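Local coordinates for protein S12 family peptidase (Streptomyces sp. 82F2, PDB 3WWX) that probably hydrolyses amide bonds of D-amino acid substrates with D-stereospecificity, as an S12-family peptidase related to the serine beta-lactamases, at residues S263-N266 and E267-T271; R71-L74 and D75-V78; G41-G44 and G45-Y49; K95-V98 and R99-L102. All coordinates share one frame; numbering follows the deposited sequence.

In the fold
Contacts 1, 2 and 4 cluster on one side of the chain's centre, in the helical part of a beta-lactamase-type fold, whereas contact 3 lies on the opposite side, just after strand 36-41 at one edge of the eight-stranded antiparallel sheet. Contacts 2 and 4, centres 8 Å apart, run side by side, with Val78 N 2.8 Å from Ile96 O. Arg99 of contact 4 ties the cluster together: its NE meets Asp75 OD1 of contact 2 and its NH1 meets Glu267 OE1 of contact 1, both at 2.8 Å. Contact 3, its centre 33 Å from that of contact 1, is no part of the ligand pocket: the Tyr49 side chain stays about 11 Å from the bound octane 1,8-diamine.

Contact 1: residues S263-N266 and E267-T271; sequences SALN and EMTTT
Leu265 O takes two hydrogen bonds from one residue, Thr269, as helix 262-268 comes to its end. The backbone N of Thr269 lies 3.0 Å from Leu265 O, and the hydroxyl OG1 of the same threonine donates to Leu265 O at 2.9 Å; the two donors come from opposite faces of the carbonyl plane. What lets the hydroxyl fold back is the first torsion of Thr269, chi1 57°, which sets OG1 between its own backbone N and carbonyl carbon. One residue on, the pattern changes. Thr270 N bonds to Glu267 O instead of continuing the helical series, and Asn266 O is met by Thr270 OG1, which donates to it at 2.7 Å, 31° out of the carbonyl plane, with Thr269 N adding a weak bond. Earlier in the helix the ordinary bonds persist, Glu267 N to Ser263 O at 3.0 Å and Met268 N to Ala264 O at 2.9 Å. A water donates to both Asn266 OD1 and Thr269 OG1, each at 2.9 Å, and so spans the outer side of the turn. The carboxylate of Glu267 turns elsewhere: OE1 forms a salt bridge with Arg99 and a hydrogen bond with Gln67. Met268 sends its thioether toward helix 55-68, while its SD stays 4.3 Å from Leu265 CD1 in apolar contact. Two consecutive threonine hydroxyls thus serve carbonyls where the chain leaves helical geometry: that of Thr270 gives Asn266 O a donor as the backbone N-H series runs out, and that of Thr269 adds a second to Leu265 O, which keeps its backbone bond.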
# COMPACT_ATOMS: atom_id res chain seq x y z
N SER A 263 8.28 20.97 -3.76
CA SER A 263 6.97 21.37 -3.26
C SER A 263 6.08 20.13 -3.17
O SER A 263 5.31 19.98 -2.23
CB SER A 263 6.31 22.40 -4.18
OG SER A 263 6.21 21.91 -5.50
N ALA A 264 6.20 19.26 -4.16
CA ALA A 264 5.38 18.05 -4.21
C ALA A 264 5.75 17.08 -3.09
O ALA A 264 4.86 16.55 -2.40
CB ALA A 264 5.51 17.40 -5.54
N LEU A 265 7.04 16.83 -2.89
CA LEU A 265 7.43 15.96 -1.79
C LEU A 265 7.05 16.57 -0.44
O LEU A 265 6.72 15.87 0.52
CB LEU A 265 8.93 15.66 -1.85
CG LEU A 265 9.47 14.62 -0.86
CD1 LEU A 265 8.72 13.30 -0.95
CD2 LEU A 265 10.93 14.40 -1.11
N ASN A 266 7.10 17.89 -0.35
CA ASN A 266 6.65 18.55 0.88
C ASN A 266 5.17 18.29 1.17
O ASN A 266 4.78 18.05 2.31
CB ASN A 266 6.85 20.06 0.77
CG ASN A 266 6.44 20.77 2.04
OD1 ASN A 266 6.99 20.52 3.11
ND2 ASN A 266 5.46 21.66 1.92
N GLU A 267 4.33 18.35 0.14
CA GLU A 267 2.91 18.03 0.28
C GLU A 267 2.74 16.58 0.69
O GLU A 267 1.93 16.27 1.55
CB GLU A 267 2.15 18.33 -1.01
CG GLU A 267 1.99 19.85 -1.24
CD GLU A 267 1.10 20.21 -2.43
OE1 GLU A 267 0.24 19.41 -2.83
OE2 GLU A 267 1.27 21.34 -2.97
N MET A 268 3.52 15.69 0.08
CA MET A 268 3.41 14.27 0.37
C MET A 268 3.72 13.97 1.82
O MET A 268 3.11 13.08 2.42
CB MET A 268 4.34 13.47 -0.53
CG MET A 268 4.03 11.99 -0.51
SD MET A 268 5.11 11.09 -1.64
CE MET A 268 3.95 9.89 -2.28
N THR A 269 4.69 14.69 2.37
CA THR A 269 5.15 14.48 3.74
C THR A 269 4.48 15.42 4.75
O THR A 269 4.91 15.48 5.90
CB THR A 269 6.68 14.64 3.86
OG1 THR A 269 7.06 15.95 3.41
CG2 THR A 269 7.39 13.59 3.05
N THR A 270 3.41 16.11 4.33
CA THR A 270 2.57 16.85 5.26
C THR A 270 1.54 15.88 5.82
O THR A 270 0.63 15.44 5.11
CB THR A 270 1.90 18.03 4.57
OG1 THR A 270 2.93 18.93 4.13
CG2 THR A 270 0.96 18.75 5.53
N THR A 271 1.70 15.53 7.08
CA THR A 271 0.96 14.43 7.67
C THR A 271 -0.18 14.86 8.58
O THR A 271 -0.17 15.96 9.16
CB THR A 271 1.87 13.49 8.48
OG1 THR A 271 2.54 14.22 9.50
CG2 THR A 271 2.92 12.83 7.58
O HOH W 1 6.42 18.33 4.96

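Contact 2: residues R71-L74 and D75-V78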
# COMPACT_ATOMS: atom_id res chain seq x y z
N ARG A 71 -1.34 19.92 -14.28
CA ARG A 71 -2.47 19.26 -14.93
C ARG A 71 -3.67 19.04 -13.99
O ARG A 71 -4.78 18.74 -14.44
CB ARG A 71 -2.03 17.94 -15.55
CG ARG A 71 -0.97 18.15 -16.64
CD ARG A 71 -0.32 16.88 -17.11
NE ARG A 71 -1.26 16.03 -17.84
CZ ARG A 71 -0.93 14.88 -18.42
NH1 ARG A 71 0.33 14.46 -18.36
NH2 ARG A 71 -1.85 14.16 -19.04
N ILE A 72 -3.42 19.22 -12.71
CA ILE A 72 -4.45 19.10 -11.69
C ILE A 72 -3.99 19.81 -10.43
O ILE A 72 -2.80 19.87 -10.15
CB ILE A 72 -4.74 17.61 -11.39
CG1 ILE A 72 -5.76 17.47 -10.27
CG2 ILE A 72 -3.44 16.87 -11.03
CD1 ILE A 72 -6.40 16.07 -10.20
N ASP A 73 -4.94 20.37 -9.68
CA ASP A 73 -4.69 20.91 -8.36
C ASP A 73 -5.30 19.91 -7.38
O ASP A 73 -6.48 19.63 -7.46
CB ASP A 73 -5.36 22.29 -8.24
CG ASP A 73 -5.05 23.00 -6.94
OD1 ASP A 73 -4.82 22.37 -5.89
OD2 ASP A 73 -5.07 24.26 -6.95
N LEU A 74 -4.49 19.35 -6.49
CA LEU A 74 -5.04 18.37 -5.54
C LEU A 74 -6.09 18.95 -4.60
O LEU A 74 -6.85 18.19 -3.98
CB LEU A 74 -3.94 17.67 -4.77
CG LEU A 74 -2.90 16.97 -5.64
CD1 LEU A 74 -1.87 16.33 -4.75
CD2 LEU A 74 -3.51 15.94 -6.58
N ASP A 75 -6.19 20.28 -4.50
CA ASP A 75 -7.26 20.87 -3.71
C ASP A 75 -8.53 21.06 -4.52
O ASP A 75 -9.52 21.57 -3.99
CB ASP A 75 -6.79 22.16 -3.04
CG ASP A 75 -5.69 21.91 -2.04
OD1 ASP A 75 -5.87 21.01 -1.19
OD2 ASP A 75 -4.65 22.58 -2.12
N ASP A 76 -8.53 20.63 -5.78
CA ASP A 76 -9.75 20.56 -6.59
C ASP A 76 -10.77 19.63 -5.91
O ASP A 76 -10.40 18.59 -5.35
CB ASP A 76 -9.49 19.96 -7.98
CG ASP A 76 -8.79 20.92 -8.95
OD1 ASP A 76 -8.82 22.16 -8.73
OD2 ASP A 76 -8.23 20.42 -9.95
N PRO A 77 -12.06 19.96 -5.99
CA PRO A 77 -13.07 18.98 -5.57
C PRO A 77 -13.04 17.73 -6.44
O PRO A 77 -12.79 17.80 -7.64
CB PRO A 77 -14.41 19.72 -5.76
CG PRO A 77 -14.04 21.16 -5.83
CD PRO A 77 -12.67 21.24 -6.41
N VAL A 78 -13.32 16.59 -5.83
CA VAL A 78 -13.38 15.35 -6.57
C VAL A 78 -14.41 15.45 -7.70
O VAL A 78 -14.20 14.92 -8.80
CB VAL A 78 -13.69 14.19 -5.62
CG1 VAL A 78 -13.93 12.91 -6.39
CG2 VAL A 78 -12.55 14.00 -4.61
O HOH W 2 -4.30 24.60 -4.13
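Asp73 and Asp76 hold the two ends of a type I beta turn, each contributing both backbone and side chain. The backbone bond closes the turn: Asp76 N donates to Asp73 O at 2.8 Å, from well above the carbonyl plane. Side-chain to backbone bonds brace it from within. Asp73 OD1 accepts from Asp75 N at 2.9 Å, the donor standing 35° out of the carboxylate plane; with CG anti to the backbone N (chi1 -175°), the carboxylate extends forward over the turn. In the reverse direction, Asp76 OD2 receives a weak bond from Asp73 N at 3.3 Å, though its stronger partner is Trp81 NE1. Charge is concentrated here as well: Asp73 OD1 and Asp75 OD2 lie 3.8 Å apart, a like-charge pair with carboxylate planes 58° from parallel. A water sits 2.9 Å from each of these two oxygens, where it can donate, though other acceptors compete for its protons. The salt bridge from Asp75 OD1 to Arg99 probably eases the repulsion. Ile72 only brushes Asp76, its CG1 3.9 Å from the carboxylate oxygen OD2; its apolar packing is on helix 160-174, and that of Leu74 on helices 55-68 and 98-102. The Asp73 carboxylate accepting from the backbone N two residues ahead is an Asx turn, here overlapping the type I turn that carries the loop from helix 55-68 toward helix 78-81 in this beta-lactamase-type fold.

Contact 3: residues G41-G44 and G45-Y49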
# COMPACT_ATOMS: atom_id res chain seq x y z
N GLY A 41 12.25 -19.60 7.54
CA GLY A 41 11.25 -20.55 7.10
C GLY A 41 11.48 -20.95 5.66
O GLY A 41 12.61 -21.02 5.18
N GLU A 42 10.38 -21.17 4.94
CA GLU A 42 10.43 -21.57 3.55
C GLU A 42 10.20 -20.35 2.65
O GLU A 42 9.07 -19.95 2.40
CB GLU A 42 9.40 -22.66 3.28
CG GLU A 42 9.78 -24.01 3.91
CD GLU A 42 11.09 -24.56 3.37
OE1 GLU A 42 11.15 -24.82 2.15
OE2 GLU A 42 12.05 -24.70 4.17
N ARG A 43 11.30 -19.78 2.18
CA ARG A 43 11.23 -18.51 1.48
C ARG A 43 12.51 -18.22 0.76
O ARG A 43 13.60 -18.61 1.24
CB ARG A 43 10.94 -17.38 2.48
CG ARG A 43 10.22 -16.20 1.86
CD ARG A 43 8.76 -16.54 1.53
NE ARG A 43 8.23 -15.57 0.56
CZ ARG A 43 7.52 -14.48 0.87
NH1 ARG A 43 7.20 -14.19 2.11
NH2 ARG A 43 7.12 -13.65 -0.09
N GLY A 44 12.42 -17.55 -0.39
CA GLY A 44 13.57 -17.11 -1.16
C GLY A 44 13.78 -15.60 -1.03
O GLY A 44 12.82 -14.84 -0.94
N GLY A 45 15.04 -15.17 -1.03
CA GLY A 45 15.34 -13.77 -0.76
C GLY A 45 14.85 -12.83 -1.84
O GLY A 45 14.62 -11.66 -1.57
N ASP A 46 14.72 -13.33 -3.07
CA ASP A 46 14.24 -12.54 -4.20
C ASP A 46 12.75 -12.80 -4.51
O ASP A 46 12.26 -12.42 -5.58
CB ASP A 46 15.10 -12.84 -5.42
CG ASP A 46 16.55 -12.42 -5.22
OD1 ASP A 46 16.80 -11.28 -4.76
OD2 ASP A 46 17.45 -13.25 -5.50
N ASP A 47 12.05 -13.41 -3.57
CA ASP A 47 10.62 -13.71 -3.79
C ASP A 47 9.84 -12.44 -4.10
O ASP A 47 10.02 -11.37 -3.46
CB ASP A 47 9.97 -14.41 -2.60
CG ASP A 47 10.32 -15.90 -2.51
OD1 ASP A 47 11.05 -16.41 -3.40
OD2 ASP A 47 9.87 -16.53 -1.54
N ARG A 48 8.95 -12.58 -5.07
CA ARG A 48 8.02 -11.53 -5.44
C ARG A 48 6.72 -11.79 -4.71
O ARG A 48 6.33 -12.94 -4.50
CB ARG A 48 7.84 -11.51 -6.96
CG ARG A 48 9.16 -11.21 -7.68
CD ARG A 48 9.12 -11.17 -9.21
NE ARG A 48 10.48 -10.97 -9.70
CZ ARG A 48 10.84 -10.80 -10.98
NH1 ARG A 48 9.94 -10.78 -11.93
NH2 ARG A 48 12.11 -10.63 -11.29
N TYR A 49 6.03 -10.72 -4.34
CA TYR A 49 4.83 -10.82 -3.53
C TYR A 49 3.88 -9.67 -3.83
O TYR A 49 4.27 -8.62 -4.36
CB TYR A 49 5.19 -10.87 -2.04
CG TYR A 49 6.24 -9.87 -1.58
CD1 TYR A 49 7.58 -10.20 -1.58
CD2 TYR A 49 5.89 -8.61 -1.13
CE1 TYR A 49 8.54 -9.31 -1.13
CE2 TYR A 49 6.85 -7.70 -0.70
CZ TYR A 49 8.17 -8.06 -0.70
OH TYR A 49 9.14 -7.17 -0.24
O HOH W 3 6.44 -14.88 -2.56
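The Arg43 guanidinium meets Asp47 OD2 and Tyr49 CB at its edge, both in its plane, while Tyr49 CD1 approaches NH2 obliquely at 3.8 Å. Its plane stands 80° to the tyrosine ring but only 31° to the Asp47 carboxylate. NE forms a salt bridge with Asp47 OD2 at 2.8 Å, using the anti lone pair of that oxygen. A bend at chi2 turns CD and the guanidinium back, so that CD lies beside the same oxygen as CG does. Gly44 N also donates to Asp47 OD2, at 3.0 Å and nearly straight (167°), but from above the carboxylate plane. Ser209 OG bonds to it too, so a single buried oxygen serves three protein partners. The backbone closes a type I turn over the carboxylate, with Asp47 N 3.1 Å from Gly44 O. A water accepts from Arg43 NH2 and lies within hydrogen-bonding distance of Arg48 O, to which it probably donates. The turn joins edge strand 36-41 to strand 49-50. Arg43 lies against strand 24-31, bonding Gly24 O and Asn325 through its terminal nitrogens, and Tyr49 packs on strand 308-315 with its hydroxyl bonded to Ser244, at the start of helix 244-255.

Contact 4: residues K95-V98 and R99-L102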
# COMPACT_ATOMS: atom_id res chain seq x y z
N LYS A 95 -17.65 18.41 -1.97
CA LYS A 95 -17.15 18.89 -0.69
C LYS A 95 -15.86 18.18 -0.27
O LYS A 95 -15.36 18.39 0.84
CB LYS A 95 -18.20 18.67 0.40
CG LYS A 95 -19.57 19.24 0.08
CD LYS A 95 -19.53 20.74 -0.08
CE LYS A 95 -20.95 21.31 -0.21
NZ LYS A 95 -21.68 20.75 -1.39
N ILE A 96 -15.38 17.30 -1.13
CA ILE A 96 -14.19 16.48 -0.85
C ILE A 96 -13.15 16.78 -1.90
O ILE A 96 -13.47 16.82 -3.09
CB ILE A 96 -14.53 14.98 -0.95
CG1 ILE A 96 -15.54 14.58 0.13
CG2 ILE A 96 -13.26 14.12 -0.78
CD1 ILE A 96 -16.20 13.23 -0.14
N THR A 97 -11.90 17.00 -1.49
CA THR A 97 -10.83 17.29 -2.44
C THR A 97 -9.99 16.04 -2.74
O THR A 97 -10.04 15.06 -2.00
CB THR A 97 -9.88 18.37 -1.92
OG1 THR A 97 -9.15 17.88 -0.80
CG2 THR A 97 -10.67 19.60 -1.48
N VAL A 98 -9.24 16.09 -3.83
CA VAL A 98 -8.39 14.97 -4.20
C VAL A 98 -7.36 14.74 -3.09
O VAL A 98 -7.06 13.59 -2.75
CB VAL A 98 -7.73 15.19 -5.58
CG1 VAL A 98 -6.81 14.05 -5.93
CG2 VAL A 98 -8.80 15.36 -6.66
N ARG A 99 -6.85 15.82 -2.49
CA ARG A 99 -5.90 15.70 -1.38
C ARG A 99 -6.49 14.89 -0.23
O ARG A 99 -5.81 14.07 0.38
CB ARG A 99 -5.48 17.08 -0.86
CG ARG A 99 -4.33 17.05 0.16
CD ARG A 99 -3.99 18.47 0.71
NE ARG A 99 -3.74 19.39 -0.39
CZ ARG A 99 -2.65 19.38 -1.15
NH1 ARG A 99 -1.65 18.54 -0.90
NH2 ARG A 99 -2.54 20.24 -2.17
N GLN A 100 -7.77 15.11 0.07
CA GLN A 100 -8.42 14.40 1.16
C GLN A 100 -8.61 12.91 0.86
O GLN A 100 -8.64 12.11 1.79
CB GLN A 100 -9.76 15.08 1.49
CG GLN A 100 -9.60 16.44 2.11
CD GLN A 100 -10.91 17.19 2.25
OE1 GLN A 100 -11.80 17.06 1.42
NE2 GLN A 100 -11.02 17.96 3.32
N LEU A 101 -8.70 12.54 -0.41
CA LEU A 101 -8.62 11.12 -0.78
C LEU A 101 -7.28 10.58 -0.37
O LEU A 101 -7.18 9.52 0.27
CB LEU A 101 -8.78 10.92 -2.28
CG LEU A 101 -10.03 11.48 -2.98
CD1 LEU A 101 -9.98 11.17 -4.46
CD2 LEU A 101 -11.31 10.91 -2.35
N LEU A 102 -6.21 11.30 -0.70
CA LEU A 102 -4.87 10.76 -0.57
C LEU A 102 -4.36 10.63 0.86
O LEU A 102 -3.49 9.81 1.13
CB LEU A 102 -3.89 11.57 -1.41
CG LEU A 102 -4.15 11.58 -2.90
CD1 LEU A 102 -3.21 12.59 -3.55
CD2 LEU A 102 -4.01 10.20 -3.53
O HOH W 4 -13.19 19.68 1.79
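Gln100 folds back along the first turn of helix 98-102 to reach Thr97, the residue at the N-cap. Its CB lies 3.5 Å from Thr97 O, and CG, placed beside the backbone N by chi1 -68°, passes 3.3 Å from Thr97 OG1. CD continues past the same hydroxyl oxygen. At the tip, OE1 accepts from Thr97 N at 2.9 Å, the bond close to straight (163°) and the donor tilted 30° from the amide carbonyl plane. OE1 also sits against Ile96 CA and accepts a hydrogen bond from a water that also donates to Lys95 O. The exchange is reciprocal: Thr97 OG1 accepts from Gln100 N at 3.2 Å, completing a capping box. Regular helical bonds begin alongside, with Leu101 N donating to Thr97 O at 3.3 Å and Leu102 N to Val98 O. On the apolar side Ile96 CG2 and Leu101 CD2 touch at 4.1 Å, the two side chains crossing at about a right angle, and both pack on Val78. The Arg99 guanidinium is engaged outside this turn, by Asp75. Mutual capping gives Gln100 N, in the first turn, a side-chain acceptor and Thr97 N a partner in Gln100 OE1, fixing where the helix starts.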